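PDB 3EWN: ThiJ/PfpI family protein from Pseudomonas syringae pv. tomato, which is of unknown function but belongs to the DJ-1/PfpI family and has the parallel-sheet core of the class I glutaminase-like fold. Local coordinates for residues A141-H144 and W145-D149. Residues are numbered along the deposited sequence; the frame is centred on the assembly and turned at random.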
ATOM      1  N   ALA A 141      11.749   2.292  19.919  1.00  7.93           N
ATOM      2  CA  ALA A 141      10.737   2.336  18.877  1.00  7.56           C
ATOM      3  C   ALA A 141      11.046   3.445  17.893  1.00  8.11           C
ATOM      4  O   ALA A 141      11.707   4.426  18.234  1.00  8.70           O
ATOM      5  CB  ALA A 141       9.357   2.553  19.496  1.00  8.26           C
ATOM      6  N   THR A 142      10.572   3.278  16.664  1.00  7.23           N
ATOM      7  CA  THR A 142      10.790   4.279  15.634  1.00  7.27           C
ATOM      8  C   THR A 142       9.444   4.876  15.241  1.00  7.25           C
ATOM      9  O   THR A 142       8.418   4.550  15.833  1.00  6.93           O
ATOM     10  CB  THR A 142      11.497   3.668  14.397  1.00  7.44           C
ATOM     11  OG1 THR A 142      11.784   4.707  13.451  1.00  9.94           O
ATOM     12  CG2 THR A 142      10.623   2.620  13.736  1.00  7.25           C
ATOM     13  N   SER A 143       9.447   5.759  14.252  1.00  7.81           N
ATOM     14  CA  SER A 143       8.215   6.399  13.805  1.00  7.48           C
ATOM     15  C   SER A 143       8.564   7.179  12.546  1.00  8.41           C
ATOM     16  O   SER A 143       9.659   7.028  12.011  1.00  7.87           O
ATOM     17  CB  SER A 143       7.717   7.359  14.888  1.00  8.76           C
ATOM     18  OG  SER A 143       6.390   7.792  14.639  1.00  7.40           O
ATOM     19  N   HIS A 144       7.639   8.001  12.061  1.00  7.83           N
ATOM     20  CA  HIS A 144       7.939   8.822  10.892  1.00  7.46           C
ATOM     21  C   HIS A 144       9.022   9.779  11.384  1.00  6.97           C
ATOM     22  O   HIS A 144       9.068  10.116  12.574  1.00  7.24           O
ATOM     23  CB  HIS A 144       6.695   9.595  10.446  1.00  7.67           C
ATOM     24  CG  HIS A 144       6.874  10.339   9.155  1.00  7.15           C
ATOM     25  ND1 HIS A 144       7.413  11.607   9.092  1.00  7.38           N
ATOM     26  CD2 HIS A 144       6.608   9.980   7.875  1.00  9.64           C
ATOM     27  CE1 HIS A 144       7.470  11.998   7.830  1.00  7.35           C
ATOM     28  NE2 HIS A 144       6.987  11.030   7.072  1.00  8.19           N
ATOM     29  N   TRP A 145       9.899  10.222  10.493  1.00  7.57           N
ATOM     30  CA  TRP A 145      10.964  11.113  10.927  1.00  7.71           C
ATOM     31  C   TRP A 145      10.479  12.433  11.515  1.00  7.89           C
ATOM     32  O   TRP A 145      11.195  13.064  12.291  1.00  8.95           O
ATOM     33  CB  TRP A 145      11.952  11.383   9.787  1.00  7.22           C
ATOM     34  CG  TRP A 145      11.349  11.924   8.527  1.00  7.94           C
ATOM     35  CD1 TRP A 145      11.054  11.222   7.393  1.00  8.10           C
ATOM     36  CD2 TRP A 145      11.014  13.292   8.250  1.00  7.85           C
ATOM     37  NE1 TRP A 145      10.563  12.068   6.423  1.00  8.09           N
ATOM     38  CE2 TRP A 145      10.526  13.343   6.925  1.00  8.18           C
ATOM     39  CE3 TRP A 145      11.079  14.478   8.993  1.00  7.57           C
ATOM     40  CZ2 TRP A 145      10.107  14.538   6.327  1.00  9.94           C
ATOM     41  CZ3 TRP A 145      10.662  15.667   8.397  1.00  8.85           C
ATOM     42  CH2 TRP A 145      10.183  15.685   7.077  1.00  7.89           C
ATOM     43  N   SER A 146       9.263  12.843  11.171  1.00  8.03           N
ATOM     44  CA  SER A 146       8.730  14.111  11.666  1.00  8.43           C
ATOM     45  C   SER A 146       8.285  14.111  13.126  1.00 10.21           C
ATOM     46  O   SER A 146       8.090  15.181  13.706  1.00 10.48           O
ATOM     47  CB  SER A 146       7.554  14.562  10.799  1.00  9.35           C
ATOM     48  OG  SER A 146       6.458  13.669  10.933  1.00 10.74           O
ATOM     49  N   CYS A 147       8.136  12.932  13.725  1.00  8.76           N
ATOM     50  CA  CYS A 147       7.675  12.860  15.111  1.00  8.50           C
ATOM     51  C   CYS A 147       8.352  11.779  15.946  1.00  9.54           C
ATOM     52  O   CYS A 147       7.906  11.478  17.051  1.00 11.32           O
ATOM     53  CB  CYS A 147       6.163  12.619  15.133  1.00  7.54           C
ATOM     54  SG  CYS A 147       5.646  11.069  14.340  1.00  9.00           S
ATOM     55  N   ARG A 148       9.432  11.205  15.430  1.00  9.38           N
ATOM     56  CA  ARG A 148      10.134  10.141  16.141  1.00 10.55           C
ATOM     57  C   ARG A 148      10.593  10.529  17.552  1.00 10.80           C
ATOM     58  O   ARG A 148      10.396   9.775  18.510  1.00  9.87           O
ATOM     59  CB  ARG A 148      11.338   9.679  15.314  1.00 11.85           C
ATOM     60  CG  ARG A 148      11.986   8.408  15.824  1.00 13.35           C
ATOM     61  CD  ARG A 148      13.127   7.961  14.916  1.00 16.05           C
ATOM     62  NE  ARG A 148      14.232   8.918  14.921  1.00 18.75           N
ATOM     63  CZ  ARG A 148      14.615   9.631  13.866  1.00 19.74           C
ATOM     64  NH1 ARG A 148      13.990   9.503  12.703  1.00 20.35           N
ATOM     65  NH2 ARG A 148      15.625  10.481  13.979  1.00 23.53           N
ATOM     66  N   ASP A 149      11.196  11.704  17.690  1.00 11.57           N
ATOM     67  CA  ASP A 149      11.683  12.127  18.998  1.00 12.79           C
ATOM     68  C   ASP A 149      10.592  12.348  20.035  1.00 12.62           C
ATOM     69  O   ASP A 149      10.852  12.257  21.234  1.00 12.48           O
ATOM     70  CB  ASP A 149      12.539  13.387  18.872  1.00 16.24           C
ATOM     71  CG  ASP A 149      13.866  13.115  18.204  1.00 19.03           C
ATOM     72  OD1 ASP A 149      14.486  12.079  18.524  1.00 21.73           O
ATOM     73  OD2 ASP A 149      14.295  13.934  17.370  1.00 24.31           O
TER
HETATM   74  O   HOH W   1      12.173   7.879  11.575  1.00 23.30           O
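His144 ND1 is gripped twice by Ser146, two residues on. Ser146 N donates to His144 ND1 at 3.0 Å, about 20° out of the imidazole plane. Ser146 OG bonds to the same His144 ND1 at 2.9 Å, and also to a glycerol, probably from the crystallisation liquor. With CG anti to the backbone N (chi1 -173°), beside the carbonyl carbon, the ring brings ND1 to Ser146. His144 NE2 bonds to Met201 O of the second subunit, so the ring is held at both nitrogens.

Trp145 runs alongside His144, pointing the same way. The imidazole and the five-membered ring meet obliquely, with planes at 35°. His144 CE1 sits over one indole face, toward the rim, 3.4 Å from Trp145 NE1. That nitrogen bonds to Leu200 O of the second subunit.

Residues 144-147 form a type I beta turn: Cys147 N donates to His144 O at 3.2 Å, from above the carbonyl plane. Ser143 OG is 3.4 Å from Cys147 SG and bonds to Cys124 O. A water joins Ser143 O to Arg148 NH1, at the edge of the guanidinium.

The turn belongs to the loop between strands 140-141 and 157-158. His144 also touches Cys124, whose place between strand 119-123 and helix 126-132 is consistent with the family's nucleophile-elbow cysteine. Helix 231-240 packs against Ser146 and Cys147, while His144 and Trp145 carry the loop into the interface between subunits.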